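Local coordinates for protein integral membrane indolylacetylinositol arabinosyltransferase EmbB (Mycolicibacterium smegmatis MC2 155, PDB 7BVC) that probably transfers arabinose units to build the arabinan of cell-wall arabinogalactan, as a membrane-embedded glycosyltransferase of the emb family, at residues 213-226 / 477-490. Residues are numbered along the deposited sequence; the frame is centred on the assembly and turned at random.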
loop_
_atom_site.group_PDB
_atom_site.type_symbol
_atom_site.label_atom_id
_atom_site.label_comp_id
_atom_site.label_asym_id
_atom_site.label_seq_id
_atom_site.Cartn_x
_atom_site.Cartn_y
_atom_site.Cartn_z
ATOM N N ARG B 213 4.768 -8.612 37.237
ATOM C CA ARG B 213 5.952 -9.407 36.951
ATOM C C ARG B 213 7.109 -8.592 36.396
ATOM O O ARG B 213 8.235 -9.099 36.365
ATOM C CB ARG B 213 5.614 -10.535 35.966
ATOM C CG ARG B 213 5.375 -10.070 34.546
ATOM C CD ARG B 213 5.325 -11.244 33.591
ATOM N NE ARG B 213 4.236 -12.157 33.915
ATOM C CZ ARG B 213 4.040 -13.327 33.317
ATOM N NH1 ARG B 213 4.863 -13.728 32.358
ATOM N NH2 ARG B 213 3.024 -14.095 33.677
ATOM N N PHE B 214 6.869 -7.361 35.955
ATOM C CA PHE B 214 7.929 -6.478 35.496
ATOM C C PHE B 214 8.386 -5.501 36.571
ATOM O O PHE B 214 9.325 -4.738 36.338
ATOM C CB PHE B 214 7.474 -5.701 34.259
ATOM C CG PHE B 214 6.852 -6.558 33.196
ATOM C CD1 PHE B 214 7.634 -7.373 32.397
ATOM C CD2 PHE B 214 5.485 -6.538 32.983
ATOM C CE1 PHE B 214 7.064 -8.158 31.416
ATOM C CE2 PHE B 214 4.911 -7.321 32.003
ATOM C CZ PHE B 214 5.702 -8.131 31.220
ATOM N N THR B 215 7.748 -5.512 37.742
ATOM C CA THR B 215 8.093 -4.604 38.834
ATOM C C THR B 215 9.027 -5.336 39.792
ATOM O O THR B 215 8.622 -5.849 40.835
ATOM C CB THR B 215 6.836 -4.111 39.541
ATOM O OG1 THR B 215 5.836 -3.784 38.567
ATOM C CG2 THR B 215 7.144 -2.881 40.373
ATOM N N THR B 216 10.302 -5.381 39.420
ATOM C CA THR B 216 11.334 -6.044 40.203
ATOM C C THR B 216 12.472 -5.074 40.492
ATOM O O THR B 216 12.534 -3.968 39.951
ATOM C CB THR B 216 11.875 -7.282 39.474
ATOM O OG1 THR B 216 12.589 -6.879 38.299
ATOM C CG2 THR B 216 10.741 -8.213 39.075
ATOM N N HIS B 217 13.384 -5.508 41.365
ATOM C CA HIS B 217 14.589 -4.761 41.689
ATOM C C HIS B 217 15.657 -5.762 42.100
ATOM O O HIS B 217 15.349 -6.719 42.823
ATOM C CB HIS B 217 14.360 -3.737 42.806
ATOM C CG HIS B 217 14.053 -4.347 44.138
ATOM N ND1 HIS B 217 15.036 -4.766 45.009
ATOM C CD2 HIS B 217 12.873 -4.600 44.752
ATOM C CE1 HIS B 217 14.475 -5.254 46.100
ATOM N NE2 HIS B 217 13.164 -5.165 45.970
ATOM N N PRO B 218 16.900 -5.577 41.664
ATOM C CA PRO B 218 17.921 -6.605 41.887
ATOM C C PRO B 218 18.280 -6.748 43.357
ATOM O O PRO B 218 18.022 -5.871 44.183
ATOM C CB PRO B 218 19.115 -6.096 41.075
ATOM C CG PRO B 218 18.942 -4.622 41.071
ATOM C CD PRO B 218 17.458 -4.386 41.003
ATOM N N THR B 219 18.885 -7.888 43.673
ATOM C CA THR B 219 19.313 -8.193 45.028
ATOM C C THR B 219 20.766 -7.766 45.217
ATOM O O THR B 219 21.363 -7.113 44.357
ATOM C CB THR B 219 19.117 -9.678 45.323
ATOM O OG1 THR B 219 19.719 -10.455 44.282
ATOM C CG2 THR B 219 17.644 -10.011 45.400
ATOM N N ALA B 220 21.356 -8.129 46.358
ATOM C CA ALA B 220 22.753 -7.794 46.606
ATOM C C ALA B 220 23.689 -8.582 45.702
ATOM O O ALA B 220 24.743 -8.071 45.308
ATOM C CB ALA B 220 23.098 -8.040 48.073
ATOM N N LEU B 221 23.324 -9.818 45.362
ATOM C CA LEU B 221 24.174 -10.635 44.504
ATOM C C LEU B 221 24.217 -10.079 43.086
ATOM O O LEU B 221 25.294 -9.944 42.492
ATOM C CB LEU B 221 23.676 -12.078 44.504
ATOM C CG LEU B 221 24.655 -13.148 44.026
ATOM C CD1 LEU B 221 25.863 -13.208 44.943
ATOM C CD2 LEU B 221 23.966 -14.498 43.960
ATOM N N LYS B 222 23.052 -9.745 42.527
ATOM C CA LYS B 222 22.991 -9.193 41.181
ATOM C C LYS B 222 23.585 -7.794 41.092
ATOM O O LYS B 222 23.872 -7.333 39.983
ATOM C CB LYS B 222 21.543 -9.173 40.688
ATOM C CG LYS B 222 21.401 -9.211 39.177
ATOM C CD LYS B 222 19.968 -8.962 38.748
ATOM C CE LYS B 222 19.828 -9.041 37.240
ATOM N NZ LYS B 222 18.503 -8.549 36.780
ATOM N N LEU B 223 23.774 -7.111 42.219
ATOM C CA LEU B 223 24.452 -5.821 42.225
ATOM C C LEU B 223 25.959 -5.978 42.366
ATOM O O LEU B 223 26.723 -5.262 41.710
ATOM C CB LEU B 223 23.914 -4.943 43.356
ATOM C CG LEU B 223 22.708 -4.065 43.029
ATOM C CD1 LEU B 223 22.208 -3.367 44.279
ATOM C CD2 LEU B 223 23.058 -3.054 41.951
ATOM N N ALA B 224 26.402 -6.905 43.219
ATOM C CA ALA B 224 27.828 -7.186 43.326
ATOM C C ALA B 224 28.371 -7.799 42.044
ATOM O O ALA B 224 29.559 -7.649 41.741
ATOM C CB ALA B 224 28.097 -8.108 44.513
ATOM N N ALA B 225 27.526 -8.489 41.280
ATOM C CA ALA B 225 27.944 -9.037 39.998
ATOM C C ALA B 225 27.827 -8.037 38.857
ATOM O O ALA B 225 28.425 -8.256 37.799
ATOM C CB ALA B 225 27.130 -10.289 39.664
ATOM N N MET B 226 27.071 -6.955 39.039
ATOM C CA MET B 226 27.007 -5.890 38.046
ATOM C C MET B 226 28.103 -4.856 38.238
ATOM O O MET B 226 28.605 -4.304 37.252
ATOM C CB MET B 226 25.645 -5.195 38.095
ATOM C CG MET B 226 24.581 -5.842 37.226
ATOM S SD MET B 226 22.919 -5.295 37.660
ATOM C CE MET B 226 23.126 -3.520 37.600
ATOM N N ALA B 477 25.323 -6.058 31.398
ATOM C CA ALA B 477 25.165 -5.512 32.737
ATOM C C ALA B 477 24.354 -4.227 32.763
ATOM O O ALA B 477 23.890 -3.829 33.837
ATOM C CB ALA B 477 26.536 -5.262 33.367
ATOM N N VAL B 478 24.176 -3.569 31.622
ATOM C CA VAL B 478 23.351 -2.374 31.528
ATOM C C VAL B 478 21.963 -2.701 30.991
ATOM O O VAL B 478 20.972 -2.104 31.413
ATOM C CB VAL B 478 24.055 -1.318 30.651
ATOM C CG1 VAL B 478 23.188 -0.082 30.486
ATOM C CG2 VAL B 478 25.404 -0.953 31.246
ATOM N N VAL B 479 21.883 -3.662 30.071
ATOM C CA VAL B 479 20.599 -4.062 29.508
ATOM C C VAL B 479 19.764 -4.804 30.544
ATOM O O VAL B 479 18.555 -4.576 30.664
ATOM C CB VAL B 479 20.825 -4.911 28.244
ATOM C CG1 VAL B 479 19.539 -5.583 27.822
ATOM C CG2 VAL B 479 21.369 -4.047 27.119
ATOM N N PHE B 480 20.391 -5.692 31.313
ATOM C CA PHE B 480 19.686 -6.530 32.280
ATOM C C PHE B 480 19.864 -6.029 33.705
ATOM O O PHE B 480 19.987 -6.825 34.641
ATOM C CB PHE B 480 20.149 -7.976 32.156
ATOM C CG PHE B 480 19.691 -8.649 30.897
ATOM C CD1 PHE B 480 18.411 -9.163 30.799
ATOM C CD2 PHE B 480 20.537 -8.763 29.812
ATOM C CE1 PHE B 480 17.988 -9.780 29.643
ATOM C CE2 PHE B 480 20.118 -9.381 28.653
ATOM C CZ PHE B 480 18.841 -9.890 28.569
ATOM N N ALA B 481 19.887 -4.710 33.896
ATOM C CA ALA B 481 20.029 -4.162 35.240
ATOM C C ALA B 481 18.745 -4.336 36.041
ATOM O O ALA B 481 18.769 -4.830 37.173
ATOM C CB ALA B 481 20.424 -2.689 35.165
ATOM N N ASP B 482 17.611 -3.933 35.468
ATOM C CA ASP B 482 16.322 -4.065 36.135
ATOM C C ASP B 482 15.517 -5.265 35.661
ATOM O O ASP B 482 14.789 -5.860 36.461
ATOM C CB ASP B 482 15.490 -2.793 35.933
ATOM C CG ASP B 482 14.342 -2.682 36.919
ATOM O OD1 ASP B 482 14.587 -2.289 38.078
ATOM O OD2 ASP B 482 13.193 -2.984 36.537
ATOM N N GLN B 483 15.635 -5.640 34.393
ATOM C CA GLN B 483 14.795 -6.676 33.813
ATOM C C GLN B 483 15.445 -8.048 34.011
ATOM O O GLN B 483 16.420 -8.192 34.752
ATOM C CB GLN B 483 14.525 -6.360 32.339
ATOM C CG GLN B 483 13.381 -5.385 32.125
ATOM C CD GLN B 483 12.134 -5.780 32.886
ATOM O OE1 GLN B 483 11.685 -6.924 32.815
ATOM N NE2 GLN B 483 11.570 -4.835 33.627
ATOM N N THR B 484 14.905 -9.066 33.344
ATOM C CA THR B 484 15.327 -10.447 33.516
ATOM C C THR B 484 15.070 -11.173 32.202
ATOM O O THR B 484 14.197 -10.781 31.423
ATOM C CB THR B 484 14.579 -11.094 34.693
ATOM O OG1 THR B 484 15.008 -10.487 35.918
ATOM C CG2 THR B 484 14.835 -12.580 34.781
ATOM N N ILE B 485 15.849 -12.229 31.949
ATOM C CA ILE B 485 15.742 -12.943 30.679
ATOM C C ILE B 485 14.348 -13.529 30.485
ATOM O O ILE B 485 13.844 -13.590 29.357
ATOM C CB ILE B 485 16.841 -14.023 30.579
ATOM C CG1 ILE B 485 16.926 -14.575 29.155
ATOM C CG2 ILE B 485 16.608 -15.141 31.582
ATOM C CD1 ILE B 485 17.366 -13.556 28.134
ATOM N N ALA B 486 13.689 -13.941 31.572
ATOM C CA ALA B 486 12.347 -14.499 31.454
ATOM C C ALA B 486 11.339 -13.430 31.048
ATOM O O ALA B 486 10.520 -13.644 30.146
ATOM C CB ALA B 486 11.936 -15.156 32.771
ATOM N N THR B 487 11.384 -12.269 31.705
ATOM C CA THR B 487 10.477 -11.189 31.341
ATOM C C THR B 487 10.788 -10.643 29.954
ATOM O O THR B 487 9.873 -10.242 29.227
ATOM C CB THR B 487 10.545 -10.070 32.377
ATOM O OG1 THR B 487 11.770 -9.346 32.220
ATOM C CG2 THR B 487 10.484 -10.643 33.781
ATOM N N VAL B 488 12.062 -10.642 29.563
ATOM C CA VAL B 488 12.421 -10.222 28.213
ATOM C C VAL B 488 11.836 -11.181 27.187
ATOM O O VAL B 488 11.275 -10.756 26.170
ATOM C CB VAL B 488 13.950 -10.106 28.081
ATOM C CG1 VAL B 488 14.361 -10.130 26.620
ATOM C CG2 VAL B 488 14.444 -8.838 28.750
ATOM N N LEU B 489 11.944 -12.488 27.438
ATOM C CA LEU B 489 11.359 -13.466 26.527
ATOM C C LEU B 489 9.845 -13.314 26.451
ATOM O O LEU B 489 9.261 -13.402 25.366
ATOM C CB LEU B 489 11.734 -14.881 26.965
ATOM C CG LEU B 489 13.167 -15.328 26.672
ATOM C CD1 LEU B 489 13.430 -16.697 27.273
ATOM C CD2 LEU B 489 13.428 -15.337 25.179
ATOM N N GLU B 490 9.193 -13.077 27.591
ATOM C CA GLU B 490 7.741 -12.920 27.591
ATOM C C GLU B 490 7.314 -11.687 26.803
ATOM O O GLU B 490 6.379 -11.747 25.993
ATOM C CB GLU B 490 7.223 -12.839 29.025
ATOM C CG GLU B 490 5.719 -12.674 29.135
ATOM C CD GLU B 490 4.965 -13.920 28.719
ATOM O OE1 GLU B 490 3.861 -13.787 28.153
ATOM O OE2 GLU B 490 5.478 -15.034 28.954
#
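Lys222 reaches from helix 220-224, at the start of a predicted membrane span of this GT-C-type glycosyltransferase, to the turn 480-484, which joins helix 476-479 to helix 485-497. With CG anti to the backbone N and every later torsion extended, its chain delivers the ammonium to Phe480 O, just after the first of these helices, with Gln483 O, just before the second, also nearby. NZ donates to Phe480 O at 3.1 Å, tilted 34° from the carbonyl plane, and lies 2.9 Å from Gln483 O. Peptide oxygens would probably help to stabilise this buried charge.

Further polar approaches follow strand 216-218, which pairs with strand 49-55. Thr216 OG1 sits 3.0 Å from Asp482 O. Asp482 OD1 comes within 3.2 Å of Thr216 O; both are acceptors, so no hydrogen bond joins them. At the far end, the salt bridge between Arg213 NH1 and Glu490 OE2 is long (3.7 Å), with guanidinium and carboxylate planes 69° apart. Each group has a stronger partner: Arg213 NH2 bonds to Gly1076 O, near the end of the modelled chain, while Glu490 OE1 pairs with Arg493.

Apolar contacts join Met226 to Ala477 and Ala481, and Phe214 to Thr487. Met226, bent at chi3, brings its CE methyl to 3.7 Å from Ala481 CB, while its CG faces the methyl of Ala477. Phe214 CD1 touches Thr487 CB at 4.0 Å. A polar group also meets this ring: near its plane, at its edge, Gln483 OE1 approaches CD1, the amide plane turned 49° from the ring.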